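Local coordinates for FdtA domain-containing protein (Helicobacter canadensis MIT 98-5491, PDB 7N67) that probably acts as a 3,4-ketoisomerase on a dTDP-linked keto sugar in the biosynthesis of an unusual formylated sugar, at residues D61-F66 / F122-K127; E77-M82 / L129-D134; S86-L91 / S99-R104; N114-M119 / D146-M151. One frame throughout, in Å; residues are numbered along the deposited sequence.

Contact 1: residues D61-F66 / F122-K127; sequences DTKPDF and FSYGAK
Thr62 drives its methyl group onto the face of Phe122: CG2 lies 3.6 Å from the ring centroid and only 7° off the ring normal, a CH-pi contact over the centre of the ring. A chi1 of 47° places OG1 between the backbone N and the carbonyl carbon, 2.5 Å from Ala126 O, to which it donates a hydrogen bond. The backbone of the same residue is also held, because Gly125 N donates to Thr62 O at 2.8 Å along an almost straight path (175°). Gly125, with positive phi, occupies the third position of the type II turn Ser123 to Ala126, a conformation consistent with its N-H facing this acceptor. Further out, Lys63 CD lies alongside Tyr124 CE1 at 3.6 Å, and Pro64 CA approaches Phe122 O at 3.0 Å in a CA-H...O contact. Two waters bridge the segments, one from Asp61 N to Gly125 O, the other from Lys63 O to Phe122 N. Tyr124 OH is hydrogen-bonded to Asp61 OD2 of the fourth subunit. Loop 61-66 connects strands 55-60 and 68-73, while 122-127 connects 116-120 to 127-132; both therefore carry the chain between the two sheets.

Contact 2: residues E77-M82 / L129-D134; sequences EQVLIM and LVLASD
Strands 78-82 and 129-132 run antiparallel at 164°, with axes 4.6 Å apart and Val79-Leu131 and Ile81-Leu129 as hydrogen-bonded pairs. They are inner neighbours in the six-stranded sheet of a cupin fold, flanked by strands 107-111 and 55-60. Each hydrogen-bonded pair has both of its bonds, among them Val79 N to Leu131 O at 2.8 Å and Leu129 N to Ile81 O at 2.7 Å. One face carries Val79, Ile81, Leu129 and Leu131; there Ile81 CD1 slants across to Leu131 CD2 at 4.1 Å, and Leu43 of strand 38-44 touches both residues. On the face of Gln78, Leu80, Val130 and Ala132, Val130 supplies the link. Its CG1, swung beside the carbonyl carbon by a chi1 of -178°, meets Leu80 CD1 on one flank at 4.1 Å and the amide carbon CD of Gln78 on another at 3.5 Å. The amide NE2 of Gln78 bonds to Tyr57 OH, and Tyr57 belongs to the dTDP pocket, so this face probably backs the nucleotide site. Past the strand ends the pairing continues through a side chain: Glu77 N donates to Ser133 OG at 3.0 Å, while Ser133 N returns a bond to Glu77 O.

Contact 3: residues S86-L91 / S99-R104; sequences SCEIVL and SIILNR
Strands 87-91 and 99-102 pair antiparallel at 152°, their axes approaching to 4.6 Å, with Cys87-Leu102 and Ile89-Ile100 as hydrogen-bonded pairs. They form the beta hairpin 87-92/98-102, whose second strand is outermost within this chain in the five-stranded sheet of the cupin fold. The ladder is uneven: Ile100 N to Ile89 O spans 2.8 Å at a nearly straight 172°, whereas the return bond from Ile89 N to Ile100 O bends to 144°. At the other pair, Cys87 N reaches Leu102 O at 3.0 Å, and Leu102 N reaches Cys87 O at 3.2 Å. The face bearing Cys87, Ile89, Ile100 and Leu102 is apolar and turns to the opposing sheet, where Leu80 and Met82 of strand 78-84 and Leu109 of strand 107-111 pack against it. The Glu88, Val90, Ser99 and Ile101 face is more polar. Glu88 stretches out fully with CG anti to the backbone N, bringing OE1 next to Ser99 OG; the modelled separation is so short that its exact length is doubtful. This carboxylate has further partners at the end of the adjacent strand 116-120 of the same chain: a salt bridge from OE1 to Arg120 and a hydrogen bond from OE2 to Asn121, which would fix its rotation. On the apolar face, Leu102 CD1 crosses at an angle to lie 3.8 Å from Ile89 CG1.

Contact 4: residues N114-M119 / D146-M151; sequences NMWREM and DEFLRM
Phe148 reaches from the helix to the strand and touches Trp116 along its length. At its base, CB lies 4.0 Å from Trp116 CE3, approaching the indole obliquely. With CG anti to the backbone N (chi1 171°), the ring projects away from the helix toward the backbone of 114-116. Along one side of the ring, CD2 and then CE2 come under Trp116 CB, the latter at 3.7 Å; this methylene sits over the face of the phenyl ring but offset toward its rim, a CH-pi contact. The planes of the Trp116 five-membered ring and the Phe148 ring are inclined at 38°, an oblique pairing. At the tip, CZ is 3.6 Å from Asn114 O, which lies in the ring plane at the edge, and CE1 stands beside the same carbonyl. The contact thus docks helix 145-152 near the start of strand 116-120, in the five-stranded sheet of the cupin fold; Ala72 of strand 68-73 and Ile142 of strand 141-142 also touch the Phe148 side chain. One helical turn on, Met151 bends at chi2 and chi3 so that CE ends 3.4 Å from Asn114 ND2. The indole is held at its far edge by Glu118, whose OE2 accepts from Trp116 NE1 at 3.0 Å through its anti lone pair, the bond being straight (179°) and in the ring plane. Arg117 grips Met115 O side-on, with NH2 at 3.0 Å and NE at 3.2 Å, both from the same face of the carbonyl.

Overall arrangement
The four contacts sample both sheets of the cupin fold and the connections between them. Contact 2 lies in the six-stranded sheet and contact 3 in the five-stranded one, their centres about 14 Å apart; Met82 and Leu80 of one pack on Leu102 and Ile89 of the other. Contact 4 extends the sheet of contact 3, where Glu118 N meets Val90 O at 2.8 Å, and its centre lies about 23 Å from that of contact 1. Along the chain, contact 3 is nested within the loops closed by contacts 1 and 2, which cross each other, and it closes before contact 4 opens. The interleaving brings sequence-distant segments into one sandwich, while contacts 1 and 3 both meet the third subunit.

Contact 1: residues D61-F66 / F122-K127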
loop_
_atom_site.group_PDB
_atom_site.type_symbol
_atom_site.label_atom_id
_atom_site.label_comp_id
_atom_site.label_asym_id
_atom_site.label_seq_id
_atom_site.Cartn_x
_atom_site.Cartn_y
_atom_site.Cartn_z
ATOM N N ASP B 61 5.002 8.586 -2.335
ATOM C CA ASP B 61 6.368 8.268 -2.827
ATOM C C ASP B 61 7.384 8.727 -1.783
ATOM O O ASP B 61 8.422 9.285 -2.158
ATOM C CB ASP B 61 6.607 8.868 -4.213
ATOM C CG ASP B 61 5.840 8.130 -5.294
ATOM O OD1 ASP B 61 5.555 6.924 -5.086
ATOM O OD2 ASP B 61 5.539 8.749 -6.337
ATOM N N THR B 62 7.110 8.457 -0.511
ATOM C CA THR B 62 8.045 8.709 0.607
ATOM C C THR B 62 9.083 7.585 0.694
ATOM O O THR B 62 8.795 6.453 0.233
ATOM C CB THR B 62 7.299 8.830 1.934
ATOM O OG1 THR B 62 6.398 7.729 1.978
ATOM C CG2 THR B 62 6.566 10.142 2.058
ATOM N N LYS B 63 10.221 7.916 1.320
ATOM C CA LYS B 63 11.449 7.090 1.462
ATOM C C LYS B 63 11.944 7.198 2.903
ATOM O O LYS B 63 12.067 8.300 3.461
ATOM C CB LYS B 63 12.541 7.581 0.503
ATOM C CG LYS B 63 12.697 6.811 -0.798
ATOM C CD LYS B 63 11.634 7.105 -1.837
ATOM C CE LYS B 63 12.110 7.952 -3.002
ATOM N NZ LYS B 63 11.195 9.101 -3.225
ATOM N N PRO B 64 12.269 6.053 3.543
ATOM C CA PRO B 64 12.802 6.046 4.905
ATOM C C PRO B 64 13.944 7.035 5.149
ATOM O O PRO B 64 14.024 7.522 6.243
ATOM C CB PRO B 64 13.350 4.622 5.073
ATOM C CG PRO B 64 12.493 3.786 4.140
ATOM C CD PRO B 64 12.115 4.699 2.992
ATOM N N ASP B 65 14.764 7.293 4.129
ATOM C CA ASP B 65 16.044 8.045 4.236
ATOM C C ASP B 65 15.843 9.514 3.820
ATOM O O ASP B 65 16.813 10.288 3.961
ATOM C CB ASP B 65 17.167 7.316 3.474
ATOM C CG ASP B 65 16.854 6.840 2.050
ATOM O OD1 ASP B 65 15.667 6.578 1.735
ATOM O OD2 ASP B 65 17.811 6.713 1.245
ATOM N N PHE B 66 14.637 9.913 3.389
ATOM C CA PHE B 66 14.306 11.300 2.954
ATOM C C PHE B 66 13.199 11.888 3.832
ATOM O O PHE B 66 12.023 11.897 3.472
ATOM C CB PHE B 66 13.978 11.285 1.460
ATOM C CG PHE B 66 15.190 11.053 0.590
ATOM C CD1 PHE B 66 15.937 12.122 0.102
ATOM C CD2 PHE B 66 15.608 9.767 0.279
ATOM C CE1 PHE B 66 17.061 11.907 -0.686
ATOM C CE2 PHE B 66 16.727 9.556 -0.516
ATOM C CZ PHE B 66 17.461 10.624 -0.984
ATOM N N PHE B 122 9.673 7.316 7.329
ATOM C CA PHE B 122 8.558 6.958 6.434
ATOM C C PHE B 122 8.829 5.542 5.956
ATOM O O PHE B 122 9.932 5.314 5.476
ATOM C CB PHE B 122 8.477 7.879 5.219
ATOM C CG PHE B 122 7.711 9.156 5.431
ATOM C CD1 PHE B 122 8.362 10.384 5.421
ATOM C CD2 PHE B 122 6.333 9.130 5.610
ATOM C CE1 PHE B 122 7.648 11.555 5.599
ATOM C CE2 PHE B 122 5.626 10.303 5.797
ATOM C CZ PHE B 122 6.282 11.511 5.791
ATOM N N SER B 123 7.859 4.640 6.044
ATOM C CA SER B 123 7.937 3.363 5.301
ATOM C C SER B 123 7.871 3.695 3.809
ATOM O O SER B 123 7.297 4.723 3.439
ATOM C CB SER B 123 6.884 2.377 5.722
ATOM O OG SER B 123 5.600 2.950 5.678
ATOM N N TYR B 124 8.452 2.849 2.979
ATOM C CA TYR B 124 8.614 3.122 1.539
ATOM C C TYR B 124 7.223 3.189 0.892
ATOM O O TYR B 124 6.415 2.228 1.014
ATOM C CB TYR B 124 9.546 2.091 0.915
ATOM C CG TYR B 124 9.946 2.438 -0.486
ATOM C CD1 TYR B 124 11.133 3.117 -0.738
ATOM C CD2 TYR B 124 9.104 2.146 -1.544
ATOM C CE1 TYR B 124 11.497 3.470 -2.027
ATOM C CE2 TYR B 124 9.448 2.494 -2.838
ATOM C CZ TYR B 124 10.651 3.141 -3.072
ATOM O OH TYR B 124 10.991 3.475 -4.342
ATOM N N GLY B 125 6.937 4.340 0.271
ATOM C CA GLY B 125 5.657 4.630 -0.392
ATOM C C GLY B 125 4.548 4.977 0.592
ATOM O O GLY B 125 3.404 5.040 0.133
ATOM N N ALA B 126 4.868 5.221 1.873
ATOM C CA ALA B 126 3.914 5.638 2.926
ATOM C C ALA B 126 3.237 6.951 2.511
ATOM O O ALA B 126 3.901 7.810 1.886
ATOM C CB ALA B 126 4.604 5.804 4.252
ATOM N N LYS B 127 1.964 7.098 2.882
ATOM C CA LYS B 127 1.082 8.204 2.459
ATOM C C LYS B 127 0.535 8.882 3.707
ATOM O O LYS B 127 0.061 8.155 4.618
ATOM C CB LYS B 127 -0.013 7.629 1.566
ATOM C CG LYS B 127 0.546 6.726 0.483
ATOM C CD LYS B 127 -0.454 6.307 -0.586
ATOM C CE LYS B 127 0.163 5.375 -1.618
ATOM N NZ LYS B 127 0.904 4.266 -0.960
HETATM O O HOH W 1 3.371 6.118 -2.226
HETATM O O HOH W 2 11.741 9.550 6.157
#

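Contact 2: residues E77-M82 / L129-D134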
loop_
_atom_site.group_PDB
_atom_site.type_symbol
_atom_site.label_atom_id
_atom_site.label_comp_id
_atom_site.label_asym_id
_atom_site.label_seq_id
_atom_site.Cartn_x
_atom_site.Cartn_y
_atom_site.Cartn_z
ATOM N N GLU B 77 -3.339 25.426 12.379
ATOM C CA GLU B 77 -3.569 24.161 13.125
ATOM C C GLU B 77 -3.726 23.067 12.069
ATOM O O GLU B 77 -4.219 23.389 10.977
ATOM C CB GLU B 77 -4.759 24.291 14.074
ATOM C CG GLU B 77 -4.565 25.324 15.168
ATOM C CD GLU B 77 -5.628 25.329 16.256
ATOM O OE1 GLU B 77 -5.308 25.735 17.381
ATOM O OE2 GLU B 77 -6.776 24.941 15.988
ATOM N N GLN B 78 -3.225 21.858 12.327
ATOM C CA GLN B 78 -3.279 20.724 11.364
ATOM C C GLN B 78 -3.752 19.468 12.099
ATOM O O GLN B 78 -3.566 19.401 13.330
ATOM C CB GLN B 78 -1.916 20.483 10.720
ATOM C CG GLN B 78 -1.480 21.571 9.743
ATOM C CD GLN B 78 -0.227 21.149 9.016
ATOM O OE1 GLN B 78 0.483 20.255 9.453
ATOM N NE2 GLN B 78 0.059 21.767 7.886
ATOM N N VAL B 79 -4.347 18.517 11.366
ATOM C CA VAL B 79 -4.560 17.115 11.835
ATOM C C VAL B 79 -3.908 16.154 10.830
ATOM O O VAL B 79 -4.274 16.204 9.649
ATOM C CB VAL B 79 -6.051 16.809 12.039
ATOM C CG1 VAL B 79 -6.315 15.314 12.149
ATOM C CG2 VAL B 79 -6.596 17.526 13.252
ATOM N N LEU B 80 -2.999 15.303 11.314
ATOM C CA LEU B 80 -2.190 14.354 10.498
ATOM C C LEU B 80 -2.802 12.963 10.607
ATOM O O LEU B 80 -3.169 12.568 11.719
ATOM C CB LEU B 80 -0.750 14.335 11.017
ATOM C CG LEU B 80 0.190 15.361 10.401
ATOM C CD1 LEU B 80 -0.277 16.770 10.695
ATOM C CD2 LEU B 80 1.608 15.134 10.892
ATOM N N ILE B 81 -2.912 12.265 9.484
ATOM C CA ILE B 81 -3.389 10.855 9.417
ATOM C C ILE B 81 -2.496 10.089 8.440
ATOM O O ILE B 81 -2.421 10.515 7.281
ATOM C CB ILE B 81 -4.855 10.844 8.974
ATOM C CG1 ILE B 81 -5.683 11.773 9.867
ATOM C CG2 ILE B 81 -5.379 9.417 8.956
ATOM C CD1 ILE B 81 -7.073 12.030 9.376
ATOM N N MET B 82 -1.799 9.050 8.907
ATOM C CA MET B 82 -1.096 8.088 8.010
ATOM C C MET B 82 -2.128 7.156 7.393
ATOM O O MET B 82 -2.569 6.222 8.077
ATOM C CB MET B 82 -0.064 7.233 8.750
ATOM C CG MET B 82 1.131 8.030 9.202
ATOM S SD MET B 82 1.925 8.917 7.840
ATOM C CE MET B 82 2.588 7.535 6.915
ATOM N N LEU B 129 -2.027 12.039 5.062
ATOM C CA LEU B 129 -3.104 13.026 4.802
ATOM C C LEU B 129 -3.011 14.109 5.868
ATOM O O LEU B 129 -2.775 13.754 7.040
ATOM C CB LEU B 129 -4.462 12.317 4.846
ATOM C CG LEU B 129 -5.670 13.229 4.673
ATOM C CD1 LEU B 129 -5.681 13.881 3.294
ATOM C CD2 LEU B 129 -6.951 12.450 4.925
ATOM N N VAL B 130 -3.166 15.375 5.476
ATOM C CA VAL B 130 -3.142 16.532 6.422
ATOM C C VAL B 130 -4.398 17.379 6.204
ATOM O O VAL B 130 -4.608 17.884 5.080
ATOM C CB VAL B 130 -1.861 17.378 6.273
ATOM C CG1 VAL B 130 -1.825 18.524 7.278
ATOM C CG2 VAL B 130 -0.605 16.531 6.415
ATOM N N LEU B 131 -5.208 17.497 7.243
ATOM C CA LEU B 131 -6.356 18.433 7.304
ATOM C C LEU B 131 -5.826 19.734 7.903
ATOM O O LEU B 131 -5.282 19.672 9.033
ATOM C CB LEU B 131 -7.439 17.803 8.186
ATOM C CG LEU B 131 -8.345 16.745 7.538
ATOM C CD1 LEU B 131 -7.712 16.071 6.338
ATOM C CD2 LEU B 131 -8.750 15.700 8.554
ATOM N N ALA B 132 -5.911 20.845 7.168
ATOM C CA ALA B 132 -5.365 22.160 7.585
ATOM C C ALA B 132 -6.496 23.176 7.803
ATOM O O ALA B 132 -7.477 23.143 7.023
ATOM C CB ALA B 132 -4.363 22.648 6.561
ATOM N N SER B 133 -6.277 24.088 8.769
ATOM C CA SER B 133 -7.220 25.108 9.301
ATOM C C SER B 133 -7.292 26.354 8.412
ATOM O O SER B 133 -8.113 27.230 8.731
ATOM C CB SER B 133 -6.833 25.510 10.716
ATOM O OG SER B 133 -5.649 26.325 10.735
ATOM N N ASP B 134 -6.473 26.466 7.363
ATOM C CA ASP B 134 -6.390 27.706 6.553
ATOM C C ASP B 134 -5.670 27.448 5.228
ATOM O O ASP B 134 -5.020 26.401 5.094
ATOM C CB ASP B 134 -5.675 28.804 7.340
ATOM C CG ASP B 134 -6.107 30.222 6.994
ATOM O OD1 ASP B 134 -6.872 30.411 6.021
ATOM O OD2 ASP B 134 -5.675 31.121 7.711
#

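Contact 3: residues S86-L91 / S99-R104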
loop_
_atom_site.group_PDB
_atom_site.type_symbol
_atom_site.label_atom_id
_atom_site.label_comp_id
_atom_site.label_asym_id
_atom_site.label_seq_id
_atom_site.Cartn_x
_atom_site.Cartn_y
_atom_site.Cartn_z
ATOM N N SER B 86 3.780 3.822 7.766
ATOM C CA SER B 86 4.143 4.428 9.062
ATOM C C SER B 86 5.051 5.612 8.807
ATOM O O SER B 86 5.810 5.614 7.794
ATOM C CB SER B 86 4.844 3.435 9.968
ATOM O OG SER B 86 6.121 3.060 9.445
ATOM N N CYS B 87 5.051 6.535 9.751
ATOM C CA CYS B 87 6.200 7.440 9.913
ATOM C C CYS B 87 6.304 7.887 11.367
ATOM O O CYS B 87 5.411 7.563 12.165
ATOM C CB CYS B 87 6.118 8.583 8.914
ATOM S SG CYS B 87 5.342 10.066 9.579
ATOM N N GLU B 88 7.424 8.524 11.694
ATOM C CA GLU B 88 7.690 9.083 13.033
ATOM C C GLU B 88 7.518 10.600 12.963
ATOM O O GLU B 88 8.378 11.264 12.355
ATOM C CB GLU B 88 9.084 8.674 13.501
ATOM C CG GLU B 88 9.315 9.033 14.949
ATOM C CD GLU B 88 10.730 8.784 15.425
ATOM O OE1 GLU B 88 11.120 9.387 16.450
ATOM O OE2 GLU B 88 11.436 8.002 14.757
ATOM N N ILE B 89 6.455 11.120 13.577
ATOM C CA ILE B 89 6.262 12.591 13.760
ATOM C C ILE B 89 7.120 13.032 14.940
ATOM O O ILE B 89 6.966 12.436 16.006
ATOM C CB ILE B 89 4.791 12.991 13.978
ATOM C CG1 ILE B 89 3.832 12.305 12.999
ATOM C CG2 ILE B 89 4.667 14.506 13.920
ATOM C CD1 ILE B 89 4.202 12.483 11.557
ATOM N N VAL B 90 7.977 14.035 14.732
ATOM C CA VAL B 90 8.831 14.642 15.796
ATOM C C VAL B 90 8.392 16.096 15.989
ATOM O O VAL B 90 8.485 16.892 15.035
ATOM C CB VAL B 90 10.339 14.557 15.485
ATOM C CG1 VAL B 90 11.169 14.962 16.694
ATOM C CG2 VAL B 90 10.751 13.175 15.003
ATOM N N LEU B 91 7.980 16.399 17.217
ATOM C CA LEU B 91 7.304 17.641 17.652
ATOM C C LEU B 91 8.212 18.374 18.639
ATOM O O LEU B 91 8.760 17.739 19.568
ATOM C CB LEU B 91 5.986 17.272 18.335
ATOM C CG LEU B 91 4.911 16.668 17.437
ATOM C CD1 LEU B 91 3.604 16.547 18.211
ATOM C CD2 LEU B 91 4.727 17.494 16.161
ATOM N N SER B 99 8.487 12.274 20.111
ATOM C CA SER B 99 8.206 11.366 18.971
ATOM C C SER B 99 6.791 10.805 19.110
ATOM O O SER B 99 6.440 10.377 20.213
ATOM C CB SER B 99 9.224 10.286 18.881
ATOM O OG SER B 99 10.358 10.782 18.188
ATOM N N ILE B 100 5.985 10.871 18.051
ATOM C CA ILE B 100 4.681 10.146 17.971
ATOM C C ILE B 100 4.709 9.292 16.716
ATOM O O ILE B 100 4.848 9.853 15.613
ATOM C CB ILE B 100 3.475 11.094 17.985
ATOM C CG1 ILE B 100 3.408 11.865 19.303
ATOM C CG2 ILE B 100 2.186 10.325 17.732
ATOM C CD1 ILE B 100 3.205 13.343 19.109
ATOM N N ILE B 101 4.609 7.983 16.887
ATOM C CA ILE B 101 4.542 7.040 15.738
ATOM C C ILE B 101 3.088 6.964 15.298
ATOM O O ILE B 101 2.252 6.667 16.151
ATOM C CB ILE B 101 5.115 5.657 16.091
ATOM C CG1 ILE B 101 6.640 5.721 16.181
ATOM C CG2 ILE B 101 4.640 4.628 15.076
ATOM C CD1 ILE B 101 7.203 5.223 17.488
ATOM N N LEU B 102 2.838 7.270 14.023
ATOM C CA LEU B 102 1.571 6.979 13.325
ATOM C C LEU B 102 1.820 5.801 12.381
ATOM O O LEU B 102 2.694 5.925 11.498
ATOM C CB LEU B 102 1.122 8.225 12.569
ATOM C CG LEU B 102 0.869 9.468 13.415
ATOM C CD1 LEU B 102 0.469 10.637 12.515
ATOM C CD2 LEU B 102 -0.181 9.226 14.491
ATOM N N ASN B 103 1.089 4.698 12.582
ATOM C CA ASN B 103 1.221 3.465 11.769
ATOM C C ASN B 103 -0.138 2.826 11.505
ATOM O O ASN B 103 -0.129 1.689 11.006
ATOM C CB ASN B 103 2.171 2.454 12.412
ATOM C CG ASN B 103 1.830 2.095 13.842
ATOM O OD1 ASN B 103 2.694 1.613 14.574
ATOM N ND2 ASN B 103 0.599 2.346 14.259
ATOM N N ARG B 104 -1.257 3.497 11.792
ATOM C CA ARG B 104 -2.590 2.964 11.419
ATOM C C ARG B 104 -3.480 4.113 10.979
ATOM O O ARG B 104 -3.294 5.247 11.393
ATOM C CB ARG B 104 -3.226 2.121 12.532
ATOM C CG ARG B 104 -3.141 2.650 13.960
ATOM C CD ARG B 104 -3.682 1.628 14.962
ATOM N NE ARG B 104 -4.779 0.809 14.413
ATOM C CZ ARG B 104 -5.060 -0.480 14.714
ATOM N NH1 ARG B 104 -6.074 -1.090 14.128
ATOM N NH2 ARG B 104 -4.333 -1.174 15.577
#

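Contact 4: residues N114-M119 / D146-M151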
loop_
_atom_site.group_PDB
_atom_site.type_symbol
_atom_site.label_atom_id
_atom_site.label_comp_id
_atom_site.label_asym_id
_atom_site.label_seq_id
_atom_site.Cartn_x
_atom_site.Cartn_y
_atom_site.Cartn_z
ATOM N N ASN B 114 2.470 27.368 16.993
ATOM C CA ASN B 114 3.850 27.562 17.489
ATOM C C ASN B 114 4.444 26.179 17.782
ATOM O O ASN B 114 5.011 26.004 18.878
ATOM C CB ASN B 114 3.871 28.461 18.735
ATOM C CG ASN B 114 3.180 29.793 18.528
ATOM O OD1 ASN B 114 2.363 30.202 19.349
ATOM N ND2 ASN B 114 3.485 30.470 17.438
ATOM N N MET B 115 4.266 25.229 16.852
ATOM C CA MET B 115 4.816 23.851 16.932
ATOM C C MET B 115 5.714 23.591 15.722
ATOM O O MET B 115 5.212 23.611 14.592
ATOM C CB MET B 115 3.694 22.810 16.951
ATOM C CG MET B 115 3.007 22.665 18.299
ATOM S SD MET B 115 3.991 21.756 19.515
ATOM C CE MET B 115 4.038 20.130 18.773
ATOM N N TRP B 116 7.006 23.388 15.956
ATOM C CA TRP B 116 7.950 22.828 14.961
ATOM C C TRP B 116 7.648 21.342 14.832
ATOM O O TRP B 116 7.356 20.706 15.882
ATOM C CB TRP B 116 9.394 23.062 15.408
ATOM C CG TRP B 116 10.431 22.567 14.450
ATOM C CD1 TRP B 116 11.016 21.337 14.449
ATOM C CD2 TRP B 116 11.029 23.300 13.366
ATOM N NE1 TRP B 116 11.922 21.246 13.427
ATOM C CE2 TRP B 116 11.950 22.436 12.743
ATOM C CE3 TRP B 116 10.861 24.585 12.848
ATOM C CZ2 TRP B 116 12.735 22.836 11.664
ATOM C CZ3 TRP B 116 11.626 24.976 11.770
ATOM C CH2 TRP B 116 12.542 24.107 11.181
ATOM N N ARG B 117 7.684 20.816 13.610
ATOM C CA ARG B 117 7.377 19.383 13.374
ATOM C C ARG B 117 8.267 18.873 12.242
ATOM O O ARG B 117 8.587 19.662 11.316
ATOM C CB ARG B 117 5.882 19.130 13.125
ATOM C CG ARG B 117 5.387 19.329 11.697
ATOM C CD ARG B 117 5.439 20.782 11.233
ATOM N NE ARG B 117 4.713 21.675 12.134
ATOM C CZ ARG B 117 3.390 21.856 12.120
ATOM N NH1 ARG B 117 2.637 21.206 11.244
ATOM N NH2 ARG B 117 2.819 22.675 12.987
ATOM N N GLU B 118 8.683 17.613 12.377
ATOM C CA GLU B 118 9.337 16.824 11.310
ATOM C C GLU B 118 8.612 15.474 11.193
ATOM O O GLU B 118 7.950 15.056 12.152
ATOM C CB GLU B 118 10.828 16.645 11.616
ATOM C CG GLU B 118 11.460 17.872 12.232
ATOM C CD GLU B 118 12.974 17.845 12.323
ATOM O OE1 GLU B 118 13.564 16.807 11.983
ATOM O OE2 GLU B 118 13.552 18.868 12.753
ATOM N N MET B 119 8.748 14.819 10.050
ATOM C CA MET B 119 8.188 13.477 9.845
ATOM C C MET B 119 9.256 12.647 9.142
ATOM O O MET B 119 9.621 12.967 8.008
ATOM C CB MET B 119 6.859 13.499 9.071
ATOM C CG MET B 119 6.682 14.616 8.051
ATOM S SD MET B 119 6.303 16.297 8.689
ATOM C CE MET B 119 4.599 16.185 9.234
ATOM N N ASP B 146 16.338 27.864 14.243
ATOM C CA ASP B 146 16.922 28.974 15.051
ATOM C C ASP B 146 15.928 30.155 15.055
ATOM O O ASP B 146 15.644 30.700 16.161
ATOM C CB ASP B 146 18.329 29.338 14.553
ATOM C CG ASP B 146 19.391 28.269 14.775
ATOM O OD1 ASP B 146 19.503 27.741 15.893
ATOM O OD2 ASP B 146 20.116 27.985 13.842
ATOM N N GLU B 147 15.398 30.501 13.870
ATOM C CA GLU B 147 14.288 31.471 13.648
ATOM C C GLU B 147 13.092 31.103 14.542
ATOM O O GLU B 147 12.516 32.024 15.194
ATOM C CB GLU B 147 13.930 31.469 12.160
ATOM C CG GLU B 147 13.181 32.703 11.677
ATOM C CD GLU B 147 12.656 32.616 10.243
ATOM O OE1 GLU B 147 11.957 33.563 9.811
ATOM O OE2 GLU B 147 12.945 31.603 9.548
ATOM N N PHE B 148 12.741 29.813 14.613
ATOM C CA PHE B 148 11.603 29.318 15.434
ATOM C C PHE B 148 11.885 29.594 16.919
ATOM O O PHE B 148 10.985 30.028 17.651
ATOM C CB PHE B 148 11.320 27.831 15.164
ATOM C CG PHE B 148 10.316 27.218 16.108
ATOM C CD1 PHE B 148 8.989 27.613 16.088
ATOM C CD2 PHE B 148 10.699 26.290 17.057
ATOM C CE1 PHE B 148 8.076 27.082 16.988
ATOM C CE2 PHE B 148 9.779 25.750 17.944
ATOM C CZ PHE B 148 8.471 26.143 17.905
ATOM N N LEU B 149 13.109 29.359 17.389
ATOM C CA LEU B 149 13.424 29.536 18.838
ATOM C C LEU B 149 13.358 31.030 19.191
ATOM O O LEU B 149 12.678 31.393 20.199
ATOM C CB LEU B 149 14.786 28.904 19.153
ATOM C CG LEU B 149 14.824 27.377 19.082
ATOM C CD1 LEU B 149 16.236 26.863 19.251
ATOM C CD2 LEU B 149 13.900 26.734 20.118
ATOM N N ARG B 150 13.972 31.872 18.356
ATOM C CA ARG B 150 13.860 33.352 18.475
ATOM C C ARG B 150 12.379 33.748 18.589
ATOM O O ARG B 150 12.042 34.464 19.561
ATOM C CB ARG B 150 14.570 34.028 17.300
ATOM C CG ARG B 150 16.084 33.964 17.401
ATOM C CD ARG B 150 16.748 34.938 16.463
ATOM N NE ARG B 150 16.683 34.433 15.108
ATOM C CZ ARG B 150 17.580 33.623 14.555
ATOM N NH1 ARG B 150 17.432 33.240 13.294
ATOM N NH2 ARG B 150 18.619 33.198 15.254
ATOM N N MET B 151 11.529 33.273 17.664
ATOM C CA MET B 151 10.056 33.538 17.655
ATOM C C MET B 151 9.437 33.100 18.988
ATOM O O MET B 151 8.647 33.872 19.544
ATOM C CB MET B 151 9.355 32.825 16.493
ATOM C CG MET B 151 7.905 33.241 16.287
ATOM S SD MET B 151 6.718 32.358 17.359
ATOM C CE MET B 151 6.757 30.720 16.629
#